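Side-chain contact in cellulosomal family-48 processive glycoside hydrolase (Bacteroides cellulosolvens, PDB 2Y3N), which probably acts in cellulose breakdown as a cellobiosidase, and is represented here by its calcium-binding dockerin domain, bound to the chain of another protein: residues G13-A18 with I54-Y59. Numbering follows the deposited sequence.
Sequences GVINMA and IILAQY. With CA (calcium ion), chain G.
Ile-15 reaches from the first calcium loop onto the last turn of helix 50-59, where its side chain straddles the carbonyl oxygen of Tyr-59. Three of its carbons gather round that one atom: CB of Ile-15 lies 3.5 Å from Tyr-59 O, and CG1 and CG2 are about as close. With CG1 beside the backbone N (chi1 -53°), CG2 falls anti to that N, and both branches lie against the oxygen. No hydrogen bond joins the two segments, so this tight, buried part is a matter of van der Waals contact. Around it the packing is looser. CG2 of Ile-15 meets CD1 of Leu-56 at 4.3 Å, and Leu-56 continues onto Val-20 and Leu-23 of helix 17-26, extending the apolar layer between the two helices. The same methyl also touches CB of Tyr-59, but the contact stops there and the ring takes no part in it. One face of that ring is covered by CB of Gln-58, an exposed residue, and its hydroxyl bonds to Lys-6. The backbone of Ile-15 is held separately, by hydrogen bonds to Gly-61 and Lys-62 just beyond the helix. On the far side of 13-18, Val-14 O binds the calcium ion at 2.4 Å, together with Asp-8, Asn-10, Asp-12, Asp-19 and a water. That water also donates to OD1 of Asn-16 (2.7 Å), the N-cap of helix 17-26, which accepts a weak, bent bond from Ala-18 N (135°). ND2 of Asn-16 turns to the backbone of the partner protein's chain. A hydrophobic residue directly after the carbonyl ligand, pointing inward while the loop grips calcium on its other side, is typical of EF-hand calcium loops, here in the loop-helix form found in dockerins; it ties the first calcium loop to the helix of the second.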
ATOM      1  N   GLY D  13      -4.578  -5.058  18.208  1.00 34.43           N
ATOM      2  CA  GLY D  13      -5.768  -5.735  17.666  1.00 33.84           C
ATOM      3  C   GLY D  13      -5.849  -5.954  16.150  1.00 32.53           C
ATOM      4  O   GLY D  13      -6.762  -6.641  15.668  1.00 31.95           O
ATOM      5  N   VAL D  14      -4.887  -5.395  15.392  1.00 30.92           N
ATOM      6  CA  VAL D  14      -4.904  -5.499  13.914  1.00 28.18           C
ATOM      7  C   VAL D  14      -3.496  -5.872  13.426  1.00 26.30           C
ATOM      8  O   VAL D  14      -2.503  -5.657  14.118  1.00 26.83           O
ATOM      9  CB  VAL D  14      -5.394  -4.195  13.185  1.00 27.61           C
ATOM     10  CG1 VAL D  14      -6.803  -3.743  13.658  1.00 26.28           C
ATOM     11  CG2 VAL D  14      -4.352  -3.074  13.316  1.00 26.00           C
ATOM     12  N   ILE D  15      -3.436  -6.513  12.284  1.00 23.16           N
ATOM     13  CA  ILE D  15      -2.169  -6.899  11.721  1.00 24.40           C
ATOM     14  C   ILE D  15      -1.989  -6.006  10.516  1.00 22.53           C
ATOM     15  O   ILE D  15      -2.669  -6.184   9.525  1.00 22.95           O
ATOM     16  CB  ILE D  15      -2.174  -8.353  11.219  1.00 25.79           C
ATOM     17  CG1 ILE D  15      -2.638  -9.348  12.310  1.00 28.86           C
ATOM     18  CG2 ILE D  15      -0.778  -8.770  10.585  1.00 27.88           C
ATOM     19  CD1 ILE D  15      -1.980  -9.159  13.559  1.00 32.53           C
ATOM     20  N   ASN D  16      -1.023  -5.097  10.590  1.00 21.92           N
ATOM     21  CA  ASN D  16      -0.674  -4.254   9.466  1.00 21.13           C
ATOM     22  C   ASN D  16       0.860  -3.992   9.356  1.00 21.18           C
ATOM     23  O   ASN D  16       1.709  -4.752   9.889  1.00 20.86           O
ATOM     24  CB  ASN D  16      -1.477  -2.936   9.520  1.00 19.96           C
ATOM     25  CG  ASN D  16      -1.264  -2.149  10.852  1.00 22.25           C
ATOM     26  OD1 ASN D  16      -0.193  -2.212  11.458  1.00 26.00           O
ATOM     27  ND2 ASN D  16      -2.288  -1.393  11.280  1.00 21.37           N
ATOM     28  N   MET D  17       1.210  -2.936   8.650  1.00 19.92           N
ATOM     29  CA  MET D  17       2.627  -2.686   8.277  1.00 23.37           C
ATOM     30  C   MET D  17       3.440  -2.233   9.493  1.00 23.33           C
ATOM     31  O   MET D  17       4.681  -2.427   9.551  1.00 25.08           O
ATOM     32  CB  MET D  17       2.696  -1.653   7.123  1.00 22.40           C
ATOM     33  CG  MET D  17       4.113  -1.410   6.592  1.00 22.85           C
ATOM     34  SD  MET D  17       4.903  -2.877   5.936  1.00 22.96           S
ATOM     35  CE  MET D  17       4.157  -2.935   4.302  1.00 16.52           C
ATOM     36  N   ALA D  18       2.752  -1.643  10.479  1.00 25.36           N
ATOM     37  CA  ALA D  18       3.400  -1.230  11.727  1.00 25.82           C
ATOM     38  C   ALA D  18       3.937  -2.434  12.452  1.00 27.80           C
ATOM     39  O   ALA D  18       4.991  -2.335  13.095  1.00 29.24           O
ATOM     40  CB  ALA D  18       2.456  -0.396  12.643  1.00 25.66           C
ATOM     41  N   ILE D  54       7.093 -14.092   5.747  1.00 57.11           N
ATOM     42  CA  ILE D  54       6.175 -14.889   4.927  1.00 60.49           C
ATOM     43  C   ILE D  54       4.984 -15.336   5.754  1.00 59.44           C
ATOM     44  O   ILE D  54       3.823 -15.221   5.294  1.00 59.42           O
ATOM     45  CB  ILE D  54       6.879 -16.091   4.245  1.00 65.49           C
ATOM     46  CG1 ILE D  54       8.048 -15.577   3.409  1.00 67.97           C
ATOM     47  CG2 ILE D  54       5.885 -16.919   3.401  1.00 69.31           C
ATOM     48  CD1 ILE D  54       7.789 -14.228   2.730  1.00 68.54           C
ATOM     49  N   ILE D  55       5.289 -15.799   6.972  1.00 58.97           N
ATOM     50  CA  ILE D  55       4.289 -16.145   7.973  1.00 58.57           C
ATOM     51  C   ILE D  55       3.455 -14.920   8.354  1.00 55.44           C
ATOM     52  O   ILE D  55       2.232 -15.000   8.349  1.00 55.13           O
ATOM     53  CB  ILE D  55       4.941 -16.759   9.223  1.00 61.02           C
ATOM     54  CG1 ILE D  55       5.660 -18.068   8.861  1.00 65.44           C
ATOM     55  CG2 ILE D  55       3.899 -16.968  10.318  1.00 61.34           C
ATOM     56  CD1 ILE D  55       6.429 -18.707  10.021  1.00 70.27           C
ATOM     57  N   LEU D  56       4.114 -13.803   8.686  1.00 53.94           N
ATOM     58  CA  LEU D  56       3.426 -12.549   9.049  1.00 52.67           C
ATOM     59  C   LEU D  56       2.436 -12.114   7.959  1.00 51.57           C
ATOM     60  O   LEU D  56       1.369 -11.580   8.257  1.00 52.11           O
ATOM     61  CB  LEU D  56       4.443 -11.429   9.383  1.00 53.52           C
ATOM     62  CG  LEU D  56       4.058 -10.125  10.146  1.00 53.47           C
ATOM     63  CD1 LEU D  56       3.127 -10.364  11.318  1.00 54.13           C
ATOM     64  CD2 LEU D  56       5.289  -9.340  10.641  1.00 51.47           C
ATOM     65  N   ALA D  57       2.784 -12.390   6.706  1.00 51.02           N
ATOM     66  CA  ALA D  57       1.973 -11.996   5.561  1.00 50.66           C
ATOM     67  C   ALA D  57       0.708 -12.848   5.419  1.00 49.52           C
ATOM     68  O   ALA D  57      -0.282 -12.388   4.834  1.00 48.52           O
ATOM     69  CB  ALA D  57       2.802 -12.014   4.266  1.00 53.57           C
ATOM     70  N   GLN D  58       0.756 -14.072   5.963  1.00 48.59           N
ATOM     71  CA  GLN D  58      -0.416 -14.962   6.062  1.00 48.86           C
ATOM     72  C   GLN D  58      -1.484 -14.249   6.883  1.00 45.02           C
ATOM     73  O   GLN D  58      -2.676 -14.299   6.574  1.00 45.40           O
ATOM     74  CB  GLN D  58      -0.079 -16.278   6.800  1.00 51.38           C
ATOM     75  CG  GLN D  58       0.810 -17.278   6.073  1.00 57.39           C
ATOM     76  CD  GLN D  58       1.246 -18.438   6.980  1.00 63.35           C
ATOM     77  OE1 GLN D  58       0.844 -18.521   8.144  1.00 64.31           O
ATOM     78  NE2 GLN D  58       2.078 -19.331   6.446  1.00 67.52           N
ATOM     79  N   TYR D  59      -1.030 -13.580   7.932  1.00 42.72           N
ATOM     80  CA  TYR D  59      -1.922 -12.918   8.880  1.00 41.60           C
ATOM     81  C   TYR D  59      -2.198 -11.456   8.536  1.00 41.07           C
ATOM     82  O   TYR D  59      -3.150 -10.875   9.058  1.00 41.76           O
ATOM     83  CB  TYR D  59      -1.317 -13.039  10.250  1.00 43.86           C
ATOM     84  CG  TYR D  59      -1.048 -14.474  10.599  1.00 48.84           C
ATOM     85  CD1 TYR D  59      -2.098 -15.379  10.764  1.00 54.01           C
ATOM     86  CD2 TYR D  59       0.250 -14.930  10.779  1.00 52.45           C
ATOM     87  CE1 TYR D  59      -1.863 -16.694  11.105  1.00 57.67           C
ATOM     88  CE2 TYR D  59       0.504 -16.244  11.118  1.00 57.79           C
ATOM     89  CZ  TYR D  59      -0.555 -17.128  11.280  1.00 60.54           C
ATOM     90  OH  TYR D  59      -0.289 -18.437  11.625  1.00 63.99           O
TER
HETATM   91 CA    CA G1065      -0.677  -4.618  15.300  1.00 27.28          CA
HETATM   92  O   HOH W   1      -0.372  -2.450  14.186  1.00 28.37           O